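Local coordinates for protein tubulin-specific chaperone A (PDB 1QSD) that binds beta-tubulin as a post-chaperonin cofactor and takes part in an early step of the tubulin folding pathway, at residues A[28-33]-A[52-57]. Residues are numbered along the deposited sequence; the frame is centred on the assembly and turned at random.
Sequences KDQEAH and EEVLDD
Helices 5-39 and 45-81, two long antiparallel helices of a helical-bundle chaperone, meet here through Gln-30 and Glu-31 on one and Val-54 and Leu-55 on the other. The segment axes run at 159° to each other and approach to 9.9 Å, with Gln-30 and Leu-55 level across the gap (CA to CA 6.2 Å). Every carbon-to-carbon side-chain contact within 4.2 Å between the segments involves Leu-55. Although its CB leaves the helix to the side, CG stands anti to the backbone N (chi1 -179°), and both methyls come to lie against helix 5-39: CD1 rests 3.5 Å from CB of Gln-30, and CD2 lies 3.6 Å from CG of Glu-31. Glu-31 therefore contributes its aliphatic stem, lying across Leu-55, roughly perpendicular to it. Gln-30 reaches over in the other direction. Its chain runs straight on past CG (chi2 -178°), and the amide oxygen OE1 comes 3.3 Å from CG1 of Val-54 and 3.5 Å from CA of Leu-55, contacts with carbon rather than hydrogen bonds. The other end of the amide is held by a hydrogen bond between NE2 and OG1 of Thr-58, which helps fix how the amide is turned. Thr-58 OG1 is also hydrogen-bonded to the carbonyl O of Val-54, one turn earlier. Leu-55 also packs on Leu-27, while Val-54 touches Phe-72 and Gln-30 touches Glu-19, both of the second subunit. With no hydrogen bond or salt bridge between the two segments, side-chain packing joins them, as is typical of neighbouring antiparallel helices in a four-helix bundle.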
loop_
_atom_site.group_PDB
_atom_site.type_symbol
_atom_site.label_atom_id
_atom_site.label_comp_id
_atom_site.label_asym_id
_atom_site.label_seq_id
_atom_site.Cartn_x
_atom_site.Cartn_y
_atom_site.Cartn_z
ATOM N N LYS A 28 0.401 10.767 2.345
ATOM C CA LYS A 28 0.644 12.054 2.989
ATOM C C LYS A 28 2.104 12.240 3.378
ATOM O O LYS A 28 2.665 13.326 3.236
ATOM C CB LYS A 28 -0.248 12.207 4.218
ATOM C CG LYS A 28 -0.153 13.569 4.850
ATOM C CD LYS A 28 -1.336 13.899 5.756
ATOM C CE LYS A 28 -1.236 15.362 6.217
ATOM N NZ LYS A 28 -2.381 15.822 7.054
ATOM N N ASP A 29 2.713 11.166 3.864
ATOM C CA ASP A 29 4.110 11.166 4.272
ATOM C C ASP A 29 5.067 11.325 3.062
ATOM O O ASP A 29 6.128 11.938 3.179
ATOM C CB ASP A 29 4.408 9.873 5.032
ATOM C CG ASP A 29 5.778 9.868 5.667
ATOM O OD1 ASP A 29 6.614 9.028 5.262
ATOM O OD2 ASP A 29 6.025 10.700 6.574
ATOM N N GLN A 30 4.684 10.774 1.909
ATOM C CA GLN A 30 5.485 10.863 0.692
ATOM C C GLN A 30 5.452 12.266 0.073
ATOM O O GLN A 30 6.461 12.740 -0.457
ATOM C CB GLN A 30 5.047 9.814 -0.333
ATOM C CG GLN A 30 5.517 8.397 -0.016
ATOM C CD GLN A 30 5.103 7.386 -1.074
ATOM O OE1 GLN A 30 5.389 7.557 -2.259
ATOM N NE2 GLN A 30 4.426 6.337 -0.653
ATOM N N GLU A 31 4.297 12.919 0.119
ATOM C CA GLU A 31 4.163 14.271 -0.416
ATOM C C GLU A 31 4.982 15.264 0.415
ATOM O O GLU A 31 5.484 16.266 -0.102
ATOM C CB GLU A 31 2.696 14.698 -0.423
ATOM C CG GLU A 31 1.887 14.091 -1.542
ATOM C CD GLU A 31 0.408 14.144 -1.266
ATOM O OE1 GLU A 31 -0.037 15.133 -0.654
ATOM O OE2 GLU A 31 -0.310 13.184 -1.633
ATOM N N ALA A 32 5.093 14.995 1.712
ATOM C CA ALA A 32 5.856 15.865 2.602
ATOM C C ALA A 32 7.311 15.797 2.161
ATOM O O ALA A 32 7.987 16.822 2.010
ATOM C CB ALA A 32 5.716 15.401 4.061
ATOM N N HIS A 33 7.754 14.574 1.884
ATOM C CA HIS A 33 9.112 14.316 1.449
ATOM C C HIS A 33 9.436 14.959 0.105
ATOM O O HIS A 33 10.487 15.583 -0.042
ATOM C CB HIS A 33 9.380 12.815 1.393
ATOM C CG HIS A 33 10.818 12.478 1.127
ATOM N ND1 HIS A 33 11.856 13.307 1.495
ATOM C CD2 HIS A 33 11.383 11.393 0.550
ATOM C CE1 HIS A 33 13.006 12.742 1.163
ATOM N NE2 HIS A 33 12.746 11.581 0.583
ATOM N N GLU A 52 9.332 11.640 -7.109
ATOM C CA GLU A 52 8.041 12.001 -7.677
ATOM C C GLU A 52 7.386 10.778 -8.293
ATOM O O GLU A 52 6.208 10.509 -8.038
ATOM C CB GLU A 52 8.180 13.120 -8.724
ATOM C CG GLU A 52 8.583 14.468 -8.127
ATOM C CD GLU A 52 8.559 15.617 -9.124
ATOM O OE1 GLU A 52 7.819 16.590 -8.864
ATOM O OE2 GLU A 52 9.288 15.563 -10.144
ATOM N N GLU A 53 8.167 10.038 -9.077
ATOM C CA GLU A 53 7.723 8.826 -9.738
ATOM C C GLU A 53 7.126 7.863 -8.706
ATOM O O GLU A 53 6.071 7.274 -8.947
ATOM C CB GLU A 53 8.915 8.183 -10.445
ATOM C CG GLU A 53 9.271 6.760 -9.966
ATOM C CD GLU A 53 10.752 6.417 -10.105
ATOM O OE1 GLU A 53 11.161 5.832 -11.135
ATOM O OE2 GLU A 53 11.509 6.717 -9.165
ATOM N N VAL A 54 7.785 7.713 -7.554
ATOM C CA VAL A 54 7.290 6.811 -6.513
ATOM C C VAL A 54 5.960 7.327 -5.990
ATOM O O VAL A 54 5.002 6.556 -5.836
ATOM C CB VAL A 54 8.296 6.634 -5.342
ATOM C CG1 VAL A 54 7.626 5.943 -4.153
ATOM C CG2 VAL A 54 9.486 5.797 -5.795
ATOM N N LEU A 55 5.873 8.635 -5.760
ATOM C CA LEU A 55 4.629 9.205 -5.270
ATOM C C LEU A 55 3.488 8.867 -6.234
ATOM O O LEU A 55 2.448 8.374 -5.806
ATOM C CB LEU A 55 4.747 10.729 -5.081
ATOM C CG LEU A 55 3.486 11.422 -4.529
ATOM C CD1 LEU A 55 3.191 10.921 -3.136
ATOM C CD2 LEU A 55 3.640 12.924 -4.516
ATOM N N ASP A 56 3.724 9.070 -7.533
ATOM C CA ASP A 56 2.723 8.811 -8.576
ATOM C C ASP A 56 2.208 7.385 -8.521
ATOM O O ASP A 56 1.038 7.140 -8.792
ATOM C CB ASP A 56 3.286 9.084 -9.985
ATOM C CG ASP A 56 3.598 10.561 -10.246
ATOM O OD1 ASP A 56 4.175 10.856 -11.307
ATOM O OD2 ASP A 56 3.278 11.431 -9.408
ATOM N N ASP A 57 3.091 6.442 -8.216
ATOM C CA ASP A 57 2.703 5.048 -8.125
ATOM C C ASP A 57 1.746 4.862 -6.960
ATOM O O ASP A 57 0.653 4.317 -7.126
ATOM C CB ASP A 57 3.935 4.157 -7.975
ATOM C CG ASP A 57 4.619 3.899 -9.294
ATOM O OD1 ASP A 57 5.125 2.772 -9.496
ATOM O OD2 ASP A 57 4.633 4.819 -10.143
#